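PA1221 (Pseudomonas aeruginosa, PDB 4DG8) pairs a region of the AMP-binding (ANL) enzyme family, holding adenosine monophosphate in this structure, with a phosphopantetheine attachment region further along the same chain. Local coordinates at residues C131-T136 / P145-P150; G188-C193 / A225-G230; A200-M205 / L278-T283; C231-D236 / R252-A257; H292-L297 / D327-D332. All blocks are in the same frame, centred on the assembly; numbering follows the deposited sequence.

Interaction 1 of 5, residues C131-T136 / P145-P150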
# COMPACT_ATOMS: atom_id res chain seq x y z
N CYS A 131 -9.05 11.79 13.61
CA CYS A 131 -7.85 12.20 14.33
C CYS A 131 -7.35 13.59 13.96
O CYS A 131 -6.33 14.02 14.49
CB CYS A 131 -6.70 11.20 14.14
SG CYS A 131 -7.06 9.58 14.79
N SER A 132 -8.03 14.27 13.04
CA SER A 132 -7.55 15.58 12.61
C SER A 132 -7.53 16.55 13.78
O SER A 132 -8.29 16.41 14.74
CB SER A 132 -8.40 16.14 11.47
OG SER A 132 -9.76 16.26 11.86
N THR A 133 -6.62 17.51 13.74
CA THR A 133 -6.63 18.53 14.77
C THR A 133 -7.67 19.60 14.41
O THR A 133 -8.41 20.08 15.27
CB THR A 133 -5.25 19.16 14.94
OG1 THR A 133 -4.87 19.78 13.70
CG2 THR A 133 -4.24 18.08 15.31
N THR A 134 -7.71 19.96 13.13
CA THR A 134 -8.62 21.00 12.66
C THR A 134 -9.94 20.39 12.19
O THR A 134 -9.95 19.38 11.48
CB THR A 134 -7.98 21.84 11.54
OG1 THR A 134 -8.95 22.76 11.01
CG2 THR A 134 -7.46 20.95 10.41
N PRO A 135 -11.08 20.99 12.60
CA PRO A 135 -12.38 20.43 12.22
C PRO A 135 -12.59 20.34 10.70
O PRO A 135 -12.42 21.32 9.97
CB PRO A 135 -13.38 21.41 12.84
CG PRO A 135 -12.59 22.66 13.14
CD PRO A 135 -11.21 22.19 13.45
N THR A 136 -12.91 19.13 10.24
CA THR A 136 -13.31 18.84 8.87
C THR A 136 -14.72 18.23 8.85
O THR A 136 -14.96 17.22 9.51
OG1 THR A 136 -11.93 16.67 8.61
CG2 THR A 136 -12.67 17.25 12.13
N PRO A 145 -14.78 12.60 17.16
CA PRO A 145 -13.49 13.25 17.42
C PRO A 145 -12.67 12.39 18.36
O PRO A 145 -13.13 12.07 19.45
CB PRO A 145 -13.90 14.56 18.11
CG PRO A 145 -15.20 14.23 18.80
CD PRO A 145 -15.89 13.19 17.94
N VAL A 146 -11.44 12.08 17.98
CA VAL A 146 -10.71 11.08 18.74
C VAL A 146 -10.16 11.65 20.05
O VAL A 146 -9.96 10.92 21.01
CB VAL A 146 -9.61 10.40 17.90
CG1 VAL A 146 -8.34 11.25 17.89
CG2 VAL A 146 -9.35 9.00 18.43
N ARG A 147 -9.94 12.96 20.09
CA ARG A 147 -9.42 13.60 21.29
C ARG A 147 -10.54 13.91 22.26
O ARG A 147 -10.32 14.22 23.43
CB ARG A 147 -8.66 14.89 20.91
CG ARG A 147 -7.31 14.62 20.26
CD ARG A 147 -6.65 15.87 19.68
NE ARG A 147 -5.52 15.50 18.82
CZ ARG A 147 -5.65 15.06 17.57
NH1 ARG A 147 -6.86 14.97 17.04
NH2 ARG A 147 -4.58 14.71 16.86
N HIS A 148 -11.77 13.87 21.76
CA HIS A 148 -12.93 14.20 22.57
C HIS A 148 -13.83 13.07 23.11
O HIS A 148 -14.94 13.34 23.57
CB HIS A 148 -13.67 15.42 22.02
CG HIS A 148 -12.85 16.67 22.11
ND1 HIS A 148 -11.87 16.99 21.18
CD2 HIS A 148 -12.80 17.65 23.04
CE1 HIS A 148 -11.29 18.12 21.53
NE2 HIS A 148 -11.84 18.55 22.65
N LEU A 149 -13.39 11.83 22.97
CA LEU A 149 -14.17 10.67 23.40
C LEU A 149 -14.44 10.58 24.91
O LEU A 149 -13.63 11.01 25.73
CB LEU A 149 -13.50 9.37 22.95
CG LEU A 149 -13.18 9.29 21.46
CD1 LEU A 149 -12.48 7.98 21.15
CD2 LEU A 149 -14.44 9.44 20.63
N PRO A 150 -15.61 10.02 25.26
CA PRO A 150 -16.04 9.80 26.64
C PRO A 150 -15.39 8.57 27.27
O PRO A 150 -14.99 7.64 26.55
CB PRO A 150 -17.55 9.58 26.50
CG PRO A 150 -17.69 8.95 25.16
CD PRO A 150 -16.63 9.56 24.29

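Interaction 2 of 5, residues G188-C193 / A225-G230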
# COMPACT_ATOMS: atom_id res chain seq x y z
N GLY A 188 -1.12 -11.92 7.67
CA GLY A 188 -0.46 -11.31 6.52
C GLY A 188 0.53 -10.26 7.00
O GLY A 188 1.66 -10.13 6.48
N ILE A 189 0.12 -9.54 8.05
CA ILE A 189 0.98 -8.52 8.65
C ILE A 189 2.17 -9.09 9.42
O ILE A 189 3.31 -8.61 9.23
CB ILE A 189 0.18 -7.61 9.61
CG1 ILE A 189 -0.93 -6.89 8.85
CG2 ILE A 189 1.12 -6.60 10.24
CD1 ILE A 189 -1.81 -6.02 9.73
N THR A 190 1.92 -10.06 10.31
CA THR A 190 3.02 -10.60 11.12
C THR A 190 3.98 -11.43 10.25
O THR A 190 5.19 -11.42 10.50
CB THR A 190 2.55 -11.41 12.37
OG1 THR A 190 1.77 -12.53 11.96
CG2 THR A 190 1.72 -10.52 13.33
N ARG A 191 3.47 -12.10 9.22
CA ARG A 191 4.34 -12.82 8.29
C ARG A 191 5.18 -11.81 7.51
O ARG A 191 6.37 -12.04 7.29
CB ARG A 191 3.58 -13.77 7.35
CG ARG A 191 2.98 -13.14 6.06
CD ARG A 191 4.08 -12.98 5.00
NE ARG A 191 3.61 -12.93 3.61
CZ ARG A 191 3.06 -11.86 3.04
NH1 ARG A 191 2.86 -10.74 3.73
NH2 ARG A 191 2.69 -11.91 1.77
N LEU A 192 4.58 -10.68 7.14
CA LEU A 192 5.33 -9.64 6.45
C LEU A 192 6.50 -9.13 7.30
O LEU A 192 7.62 -8.93 6.80
CB LEU A 192 4.42 -8.45 6.07
CG LEU A 192 5.15 -7.22 5.48
CD1 LEU A 192 5.79 -7.57 4.14
CD2 LEU A 192 4.23 -6.00 5.35
N CYS A 193 6.23 -8.88 8.59
CA CYS A 193 7.20 -8.13 9.41
C CYS A 193 8.24 -8.92 10.21
O CYS A 193 9.22 -8.33 10.67
CB CYS A 193 6.45 -7.18 10.36
SG CYS A 193 5.32 -6.04 9.51
N ALA A 225 8.24 -1.55 12.25
CA ALA A 225 8.78 -1.00 13.50
C ALA A 225 8.17 -1.63 14.74
O ALA A 225 8.88 -2.24 15.56
CB ALA A 225 8.55 0.50 13.56
N LEU A 226 6.85 -1.51 14.87
CA LEU A 226 6.24 -1.81 16.17
C LEU A 226 6.29 -3.30 16.52
O LEU A 226 6.27 -3.67 17.69
CB LEU A 226 4.79 -1.31 16.23
CG LEU A 226 4.58 0.21 16.18
CD1 LEU A 226 3.10 0.52 16.13
CD2 LEU A 226 5.22 0.87 17.40
N LEU A 227 6.32 -4.16 15.51
CA LEU A 227 6.37 -5.59 15.79
C LEU A 227 7.81 -6.06 16.03
O LEU A 227 8.05 -7.22 16.39
CB LEU A 227 5.67 -6.39 14.67
CG LEU A 227 4.19 -6.02 14.51
CD1 LEU A 227 3.53 -6.92 13.48
CD2 LEU A 227 3.43 -6.08 15.87
N ASN A 228 8.77 -5.18 15.77
CA ASN A 228 10.17 -5.41 16.13
C ASN A 228 10.80 -4.65 17.30
O ASN A 228 12.01 -4.72 17.50
CB ASN A 228 11.05 -5.43 14.88
CG ASN A 228 10.67 -6.56 13.96
OD1 ASN A 228 10.96 -7.73 14.24
ND2 ASN A 228 9.96 -6.24 12.88
N GLY A 229 9.99 -3.88 18.04
CA GLY A 229 10.55 -3.07 19.12
C GLY A 229 11.24 -1.81 18.59
O GLY A 229 12.01 -1.17 19.31
N GLY A 230 10.95 -1.47 17.34
CA GLY A 230 11.51 -0.28 16.70
C GLY A 230 10.64 0.94 16.91
O GLY A 230 9.75 0.94 17.76

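Interaction 3 of 5, residues A200-M205 / L278-T283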
# COMPACT_ATOMS: atom_id res chain seq x y z
N ALA A 200 16.81 -7.01 7.94
CA ALA A 200 17.80 -7.35 8.97
C ALA A 200 18.96 -6.37 9.18
O ALA A 200 19.95 -6.72 9.84
CB ALA A 200 18.34 -8.77 8.73
N PHE A 201 18.91 -5.20 8.55
CA PHE A 201 20.06 -4.29 8.54
C PHE A 201 20.04 -3.09 9.51
O PHE A 201 20.98 -2.29 9.55
CB PHE A 201 20.37 -3.86 7.10
CG PHE A 201 20.22 -4.99 6.10
CD1 PHE A 201 21.15 -6.02 6.06
CD2 PHE A 201 19.15 -5.02 5.21
CE1 PHE A 201 21.02 -7.07 5.15
CE2 PHE A 201 19.02 -6.06 4.29
CZ PHE A 201 19.95 -7.08 4.26
N ALA A 202 18.96 -2.95 10.28
CA ALA A 202 18.84 -1.82 11.19
C ALA A 202 18.34 -2.29 12.56
O ALA A 202 17.13 -2.40 12.78
CB ALA A 202 17.92 -0.73 10.60
N PRO A 203 19.27 -2.61 13.48
CA PRO A 203 18.87 -3.16 14.79
C PRO A 203 17.76 -2.34 15.47
O PRO A 203 16.89 -2.91 16.12
CB PRO A 203 20.17 -3.10 15.60
CG PRO A 203 21.26 -3.26 14.58
CD PRO A 203 20.73 -2.51 13.35
N GLN A 204 17.80 -1.01 15.30
CA GLN A 204 16.84 -0.13 15.98
C GLN A 204 15.51 -0.00 15.25
O GLN A 204 14.55 0.55 15.80
CB GLN A 204 17.42 1.28 16.21
CG GLN A 204 18.55 1.35 17.22
CD GLN A 204 18.61 2.72 17.89
OE1 GLN A 204 19.15 3.68 17.33
NE2 GLN A 204 18.02 2.81 19.08
N MET A 205 15.47 -0.49 14.01
CA MET A 205 14.22 -0.54 13.26
C MET A 205 13.46 0.78 13.34
O MET A 205 12.28 0.79 13.70
CB MET A 205 13.34 -1.71 13.73
CG MET A 205 13.97 -3.09 13.46
SD MET A 205 14.17 -3.32 11.69
CE MET A 205 12.59 -4.07 11.26
N LEU A 278 20.36 6.37 6.09
CA LEU A 278 19.49 5.19 5.97
C LEU A 278 20.31 3.90 5.99
O LEU A 278 21.32 3.78 5.29
CB LEU A 278 18.64 5.24 4.69
CG LEU A 278 17.53 6.29 4.66
CD1 LEU A 278 16.76 6.20 3.32
CD2 LEU A 278 16.59 6.12 5.85
N ARG A 279 19.91 2.96 6.85
CA ARG A 279 20.54 1.65 6.91
C ARG A 279 19.92 0.68 5.89
O ARG A 279 20.62 -0.08 5.22
CB ARG A 279 20.51 1.08 8.34
CG ARG A 279 21.55 1.72 9.28
CD ARG A 279 21.66 0.98 10.64
NE ARG A 279 23.00 1.19 11.17
CZ ARG A 279 23.88 0.23 11.41
NH1 ARG A 279 23.57 -1.04 11.22
NH2 ARG A 279 25.08 0.55 11.86
N GLN A 280 18.60 0.70 5.79
CA GLN A 280 17.90 -0.10 4.78
C GLN A 280 16.80 0.73 4.12
O GLN A 280 15.99 1.40 4.79
CB GLN A 280 17.36 -1.42 5.39
CG GLN A 280 16.44 -1.21 6.59
CD GLN A 280 16.26 -2.43 7.51
OE1 GLN A 280 16.87 -3.49 7.32
NE2 GLN A 280 15.39 -2.26 8.51
N LEU A 281 16.81 0.70 2.80
CA LEU A 281 15.87 1.41 1.96
C LEU A 281 15.18 0.39 1.05
O LEU A 281 15.85 -0.34 0.30
CB LEU A 281 16.60 2.47 1.13
CG LEU A 281 15.79 3.31 0.13
CD1 LEU A 281 14.50 3.86 0.77
CD2 LEU A 281 16.63 4.44 -0.43
N LEU A 282 13.87 0.30 1.15
CA LEU A 282 13.07 -0.56 0.28
C LEU A 282 12.32 0.33 -0.69
O LEU A 282 11.81 1.39 -0.32
CB LEU A 282 12.10 -1.42 1.09
CG LEU A 282 12.78 -2.22 2.21
CD1 LEU A 282 12.75 -1.42 3.51
CD2 LEU A 282 12.10 -3.55 2.41
N THR A 283 12.30 -0.09 -1.94
CA THR A 283 11.63 0.65 -3.00
C THR A 283 10.94 -0.35 -3.92
O THR A 283 11.12 -1.56 -3.78
CB THR A 283 12.62 1.52 -3.79
OG1 THR A 283 11.89 2.29 -4.75
CG2 THR A 283 13.66 0.65 -4.51

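Interaction 4 of 5, residues C231-D236 / R252-A257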
# COMPACT_ATOMS: atom_id res chain seq x y z
N CYS A 231 10.90 2.00 16.14
CA CYS A 231 10.19 3.26 16.32
C CYS A 231 9.53 3.74 15.05
O CYS A 231 10.14 3.76 13.98
CB CYS A 231 11.13 4.35 16.85
SG CYS A 231 10.29 5.92 17.24
N CYS A 232 8.28 4.16 15.17
CA CYS A 232 7.62 4.79 14.05
C CYS A 232 8.04 6.25 14.08
O CYS A 232 7.64 7.01 14.97
CB CYS A 232 6.10 4.70 14.22
SG CYS A 232 5.48 3.04 13.98
N VAL A 233 8.81 6.66 13.08
CA VAL A 233 9.24 8.04 12.97
C VAL A 233 8.29 8.68 11.97
O VAL A 233 8.46 8.53 10.76
CB VAL A 233 10.67 8.10 12.41
CG1 VAL A 233 11.16 9.53 12.37
CG2 VAL A 233 11.60 7.23 13.26
N LEU A 234 7.36 9.47 12.49
CA LEU A 234 6.23 9.92 11.69
C LEU A 234 6.66 11.12 10.89
O LEU A 234 7.28 12.03 11.45
CB LEU A 234 5.05 10.32 12.58
CG LEU A 234 4.53 9.33 13.63
CD1 LEU A 234 3.30 9.93 14.33
CD2 LEU A 234 4.21 7.99 13.00
N ASN A 235 6.29 11.18 9.62
CA ASN A 235 6.54 12.41 8.92
C ASN A 235 5.34 13.30 9.13
O ASN A 235 4.35 13.22 8.40
CB ASN A 235 6.71 12.16 7.41
CG ASN A 235 6.73 13.47 6.61
OD1 ASN A 235 7.03 14.53 7.15
ND2 ASN A 235 6.41 13.39 5.32
N ASP A 236 5.48 14.19 10.11
CA ASP A 236 4.58 15.32 10.36
C ASP A 236 5.19 16.64 9.90
O ASP A 236 4.77 17.71 10.34
CB ASP A 236 4.11 15.37 11.82
CG ASP A 236 5.25 15.22 12.80
OD1 ASP A 236 6.42 15.37 12.37
OD2 ASP A 236 4.97 14.96 13.99
N ARG A 252 15.39 13.14 13.72
CA ARG A 252 14.65 12.05 14.37
C ARG A 252 15.23 10.64 14.37
O ARG A 252 14.65 9.75 14.98
CB ARG A 252 13.20 12.10 13.95
CG ARG A 252 12.65 13.47 14.23
CD ARG A 252 11.26 13.58 13.80
NE ARG A 252 10.78 14.94 13.90
CZ ARG A 252 9.54 15.28 13.59
NH1 ARG A 252 8.70 14.34 13.18
NH2 ARG A 252 9.14 16.54 13.68
N GLY A 253 16.36 10.44 13.70
CA GLY A 253 16.98 9.13 13.67
C GLY A 253 16.32 8.01 12.87
O GLY A 253 16.58 6.84 13.13
N ALA A 254 15.51 8.34 11.87
CA ALA A 254 15.02 7.29 10.98
C ALA A 254 16.21 6.62 10.29
O ALA A 254 17.09 7.30 9.76
CB ALA A 254 14.05 7.84 9.96
N ASP A 255 16.29 5.30 10.43
CA ASP A 255 17.26 4.46 9.72
C ASP A 255 16.71 3.49 8.65
O ASP A 255 17.47 2.80 8.00
CB ASP A 255 18.15 3.71 10.72
CG ASP A 255 17.35 2.80 11.66
OD1 ASP A 255 16.27 2.31 11.25
OD2 ASP A 255 17.82 2.56 12.80
N SER A 256 15.39 3.41 8.50
CA SER A 256 14.77 2.44 7.60
C SER A 256 13.65 3.15 6.86
O SER A 256 12.91 3.93 7.45
CB SER A 256 14.16 1.26 8.39
OG SER A 256 15.11 0.61 9.22
N ALA A 257 13.53 2.91 5.56
CA ALA A 257 12.46 3.59 4.84
C ALA A 257 11.96 2.83 3.63
O ALA A 257 12.71 2.10 2.99
CB ALA A 257 12.89 5.02 4.46

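Interaction 5 of 5, residues H292-L297 / D327-D332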
# COMPACT_ATOMS: atom_id res chain seq x y z
N HIS A 292 18.79 5.03 -11.92
CA HIS A 292 18.64 5.70 -10.62
C HIS A 292 19.17 4.82 -9.46
O HIS A 292 19.78 5.32 -8.52
CB HIS A 292 17.17 6.11 -10.38
CG HIS A 292 16.70 7.22 -11.27
ND1 HIS A 292 16.21 7.02 -12.54
CD2 HIS A 292 16.66 8.56 -11.06
CE1 HIS A 292 15.89 8.18 -13.08
NE2 HIS A 292 16.16 9.13 -12.20
N VAL A 293 18.94 3.50 -9.54
CA VAL A 293 19.47 2.58 -8.53
C VAL A 293 20.99 2.62 -8.56
O VAL A 293 21.63 2.61 -7.50
CB VAL A 293 18.97 1.12 -8.74
CG1 VAL A 293 19.72 0.15 -7.82
CG2 VAL A 293 17.47 1.03 -8.50
N ARG A 294 21.56 2.67 -9.76
CA ARG A 294 22.99 2.82 -9.97
C ARG A 294 23.47 4.11 -9.31
O ARG A 294 24.45 4.11 -8.56
CB ARG A 294 23.34 2.86 -11.48
CG ARG A 294 23.63 1.49 -12.13
CD ARG A 294 23.98 1.62 -13.63
NE ARG A 294 25.36 2.08 -13.86
CZ ARG A 294 26.40 1.26 -13.98
NH1 ARG A 294 26.21 -0.05 -13.89
NH2 ARG A 294 27.62 1.74 -14.19
N ARG A 295 22.80 5.23 -9.60
CA ARG A 295 23.26 6.49 -9.03
C ARG A 295 23.24 6.44 -7.48
O ARG A 295 24.20 6.87 -6.79
CB ARG A 295 22.44 7.66 -9.58
CG ARG A 295 23.07 9.00 -9.29
CD ARG A 295 22.29 10.18 -9.89
NE ARG A 295 22.93 11.43 -9.49
CZ ARG A 295 22.32 12.60 -9.42
NH1 ARG A 295 21.04 12.70 -9.75
NH2 ARG A 295 22.98 13.68 -9.02
N ALA A 296 22.16 5.89 -6.93
CA ALA A 296 22.02 5.76 -5.49
C ALA A 296 23.12 4.89 -4.88
O ALA A 296 23.85 5.34 -3.99
CB ALA A 296 20.62 5.25 -5.08
N LEU A 297 23.26 3.66 -5.37
CA LEU A 297 24.20 2.72 -4.76
C LEU A 297 25.66 3.11 -4.94
O LEU A 297 26.50 2.87 -4.05
CB LEU A 297 23.94 1.28 -5.21
CG LEU A 297 22.61 0.77 -4.67
CD1 LEU A 297 22.41 -0.69 -5.03
CD2 LEU A 297 22.54 0.97 -3.16
N ASP A 327 23.88 -6.65 -9.93
CA ASP A 327 22.56 -6.24 -10.41
C ASP A 327 22.62 -4.93 -11.17
O ASP A 327 21.78 -4.67 -12.03
CB ASP A 327 21.55 -6.14 -9.26
CG ASP A 327 21.29 -7.49 -8.61
OD1 ASP A 327 21.47 -8.52 -9.31
OD2 ASP A 327 20.91 -7.50 -7.41
N LEU A 328 23.61 -4.10 -10.84
CA LEU A 328 23.68 -2.76 -11.42
C LEU A 328 24.10 -2.81 -12.88
O LEU A 328 24.08 -1.79 -13.57
CB LEU A 328 24.65 -1.89 -10.63
CG LEU A 328 24.35 -1.75 -9.14
CD1 LEU A 328 25.44 -0.91 -8.50
CD2 LEU A 328 22.98 -1.15 -8.90
N GLU A 329 24.47 -4.00 -13.33
CA GLU A 329 24.85 -4.20 -14.72
C GLU A 329 23.71 -4.73 -15.58
O GLU A 329 23.89 -4.94 -16.77
CB GLU A 329 26.03 -5.16 -14.82
CG GLU A 329 27.26 -4.71 -14.07
CD GLU A 329 27.68 -3.31 -14.46
OE1 GLU A 329 27.81 -3.03 -15.68
OE2 GLU A 329 27.88 -2.48 -13.55
N GLU A 330 22.54 -4.97 -14.98
CA GLU A 330 21.45 -5.60 -15.73
C GLU A 330 20.47 -4.57 -16.29
O GLU A 330 20.51 -3.40 -15.90
CB GLU A 330 20.69 -6.57 -14.80
CG GLU A 330 21.57 -7.59 -14.07
CD GLU A 330 21.68 -8.93 -14.79
OE1 GLU A 330 21.10 -9.07 -15.88
OE2 GLU A 330 22.33 -9.85 -14.25
N ASP A 331 19.54 -5.04 -17.12
CA ASP A 331 18.54 -4.18 -17.76
C ASP A 331 17.41 -3.90 -16.77
O ASP A 331 16.64 -2.96 -16.95
CB ASP A 331 17.92 -4.85 -19.00
CG ASP A 331 18.79 -4.74 -20.25
OD1 ASP A 331 19.95 -4.27 -20.18
OD2 ASP A 331 18.30 -5.16 -21.33
N ASP A 332 17.30 -4.74 -15.75
CA ASP A 332 16.27 -4.58 -14.72
C ASP A 332 16.80 -5.14 -13.41
O ASP A 332 17.59 -6.06 -13.42
CB ASP A 332 15.02 -5.37 -15.11
CG ASP A 332 15.27 -6.89 -15.19
OD1 ASP A 332 15.86 -7.33 -16.20
OD2 ASP A 332 14.90 -7.63 -14.25
O HOH W 1 29.56 -0.63 -14.43

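Interaction 1 of 5, residues C131-T136 / P145-P150
At one margin of a seven-stranded mixed sheet, two loops that follow the neighbouring parallel strands 125-130 and 143-145 meet through Cys131, Val146 and Arg147. The alpha carbons of Cys131 and Val146 are 5.4 Å apart, the nearest backbone approach of the two segments. Val146 turns its side chain toward the other loop and lays CG1 against Cys131, 3.7 Å from SG; that methyl sits between the backbone N and the carbonyl carbon of its own residue (chi1 83°). The polar half of the contact belongs to Arg147, whose chain runs extended from CG to NE and brings NH1 and NH2 end-on to the carbonyl oxygen of Cys131. NH1 of Arg147 donates to Cys131 O over 2.8 Å, and NH2 of Arg147 reaches the same O at 3.0 Å. The oxygen lies in the guanidinium plane, whereas both nitrogens come from one face of the carbonyl: NH1 stands well above the carbonyl plane, by 67°, and NH2 is tilted from it by 20°. Two donors on one oxygen restrict the swing of the guanidinium, and Thr133 adds to this by placing CG2 over one of its faces, offset toward the rim and 3.7 Å from Arg147 NH2. A weak, long ion pair also links NH2 to Glu89. Around this surface contact, Cys131 and Val146 pack on Cys93 of helix 88-99, Ser132 OG bonds to Asp130 at the end of strand 125-130, and Leu149 leads on to helix 55-72.

Interaction 2 of 5, residues G188-C193 / A225-G230
Leu227 and Asn228, at the C-terminal end of helix 217-226 and the turn there, meet the last turn of helix 186-193, a packing of two helix ends within the AMP-binding enzyme fold. The apolar part rests on one methyl: CD1 of Leu227 lies 4.0 Å from Thr190 CG2 and 4.1 Å from Ile189 CG2, and Cys193 CB is a looser neighbour at 4.3 Å. Leu227 points toward the helix, with CG anti to its carbonyl carbon (chi1 -60°) and the chain extended beyond, so CD1 arrives end-first among these three residues. The Ile189 and Leu227 side chains cross at about a right angle, and those of Thr190 and Leu227 obliquely. Val29 and Phe33 of helix 29-39 also touch Leu227, while Thr190 turns its hydroxyl to the carbonyl of Pro27.

Hydrogen bonding comes from the turn. Within it, Ala225 O accepts from Asn228 N and from Gly230 N, which approach from opposite faces of the carbonyl and so hold residues 225-230 together. ND2 of Asn228 bonds both across the contact and to Gly224 O in its own helix, which helps set the amide's orientation. The bond that crosses is Asn228 ND2 to Cys193 O, 3.1 Å long and nearly straight at 169°, with the oxygen close to the amide plane and ND2 37° out of the carbonyl plane.

Interaction 3 of 5, residues A200-M205 / L278-T283
The CA atoms of Ala202 and Arg279 are 5.8 Å apart and those of Phe201 and Gln280 6.0 Å, where a type I beta turn from Ala202 to Met205 meets the start of strand 280-284. Gln280 contributes the largest share. Its CG lies between the backbone N and the carbonyl carbon (chi1 57°), and the chain beyond is extended, which sends the amide across to the loop. OE1 accepts from Phe201 N at 2.9 Å, the donor being tilted 35° from the carbonyl plane. NE2, 3.6 Å from Met205 SD and equally near Ala202 CB, bonds outside the contact to Ser256 OG. The Phe201 side chain crosses that of Gln280 obliquely, with ring and amide planes steeply turned (79°), and its ring stacks with His304. Arg279, more exposed, runs extended alongside Phe201 and Ala202; its NH1 gives a weak bond to Phe201 O, 3.3 Å long, with the oxygen at the guanidinium edge. Phe201 thus has both its N-H and its C=O engaged by side chains of consecutive residues. OE1 and NE2 of Gln280 each have a polar partner, which probably fixes the orientation of the buried amide and ties the loop to strands 280-284 and 256-260 together.

Interaction 4 of 5, residues C231-D236 / R252-A257
Arg252 spans the contact, its side chain lying along the end of strand 231-234, the strand that helix 242-250 joins to strand 256-260 in a strand-helix-strand connection between two sheets of the fold. Its CB packs on Val233 CG1 at 3.6 Å, the closest apolar approach here. CG follows anti to the carbonyl carbon (chi1 -55°), and from CG to NE the chain is extended, carrying the guanidinium past Val233 toward Asp236. Near the tip the surroundings turn polar. NH1 forms a salt bridge with Asp236 OD1, 2.6 Å long, meeting the oxygen on its syn side, 21° out of the carboxylate plane; the main-chain oxygen of Leu234 is 3.2 Å from the same NH1, at the guanidinium edge. NH2 adds a weak bond to Asp236 OD1 over 3.2 Å. Both guanidinium nitrogens thus turn to the one oxygen OD1, and the carboxylate and guanidinium planes stand 87° apart. The second carboxylate oxygen, OD2, accepts from Arg49 N, which holds the carboxylate by its other oxygen.

At the root of the arginine, its backbone oxygen bonds to Arg206 of strand 206-209, a neighbour of strand 231-234. Gly253 next leaves the helix with positive phi and brings Ala254 over Val233, whose alpha carbon lies 6.2 Å from that of Ala254. There Val233 CG1 meets Ala254 CB at 4.1 Å.

Interaction 5 of 5, residues H292-L297 / D327-D332
A bend at chi3 (78°) of Arg294 and another at chi2 (-54°) of Glu329 bring the guanidinium and the carboxylate together beside the backbone of Leu328. NH1 of Arg294 serves both partners: it donates to Leu328 O over 2.8 Å and forms a salt bridge with Glu329 OE2 at 3.0 Å. Both oxygens lie near the guanidinium plane, at its edge, yet NH1 stands above the plane of each acceptor group, by 55° for the Leu328 carbonyl and likewise well above the carboxylate. The two flat groups are turned steeply against each other. A water closes the arrangement, accepting from Arg294 NH2 at 3.1 Å and donating to Glu329 OE2 at 2.6 Å, so that OE2 has both a direct and a water-mediated link to the arginine.

These polar groups lie on the outer flank of helix 290-299, where it meets the 3-10 segment that ends at Glu329, between strands 319-322 and 337-338 of the five-stranded mixed sheet; the helix itself follows strand 280-284 of that sheet. On the inner flank, Leu328 points toward the helix, and its CD2 touches both Val293 CG1, 3.7 Å away, and Leu297 CD1, at 3.9 Å, residues one helical turn apart. Leu328 CB also rests on Arg294 CG at 3.8 Å. Val293 and Leu297 reach beyond to Leu305 of strand 304-309, while Asp327, just before Leu328, forms a salt bridge with Arg411.

Interactions 2, 3 and 4 form one cluster. Interactions 3 and 4, with centres 11 Å apart, reach neighbouring strands of one sheet, 280-284 and 256-260 respectively, and Leu282 N probably bonds to Ala257 O at 2.8 Å. Interaction 2, centred 13 Å from interaction 3, touches it where Asn228 ND2 lies 3.8 Å from Met205 CE, and meets interaction 4 through Ala225 and Cys231. Interaction 5 lies about 6 Å from interaction 3 by nearest atoms; its Val293 side chain is about 10 Å from the bound adenosine monophosphate, against about 14 Å for Ile189 of interaction 2. Interaction 1 touches none; its nearest, interaction 4, is about 9 Å away by nearest atoms.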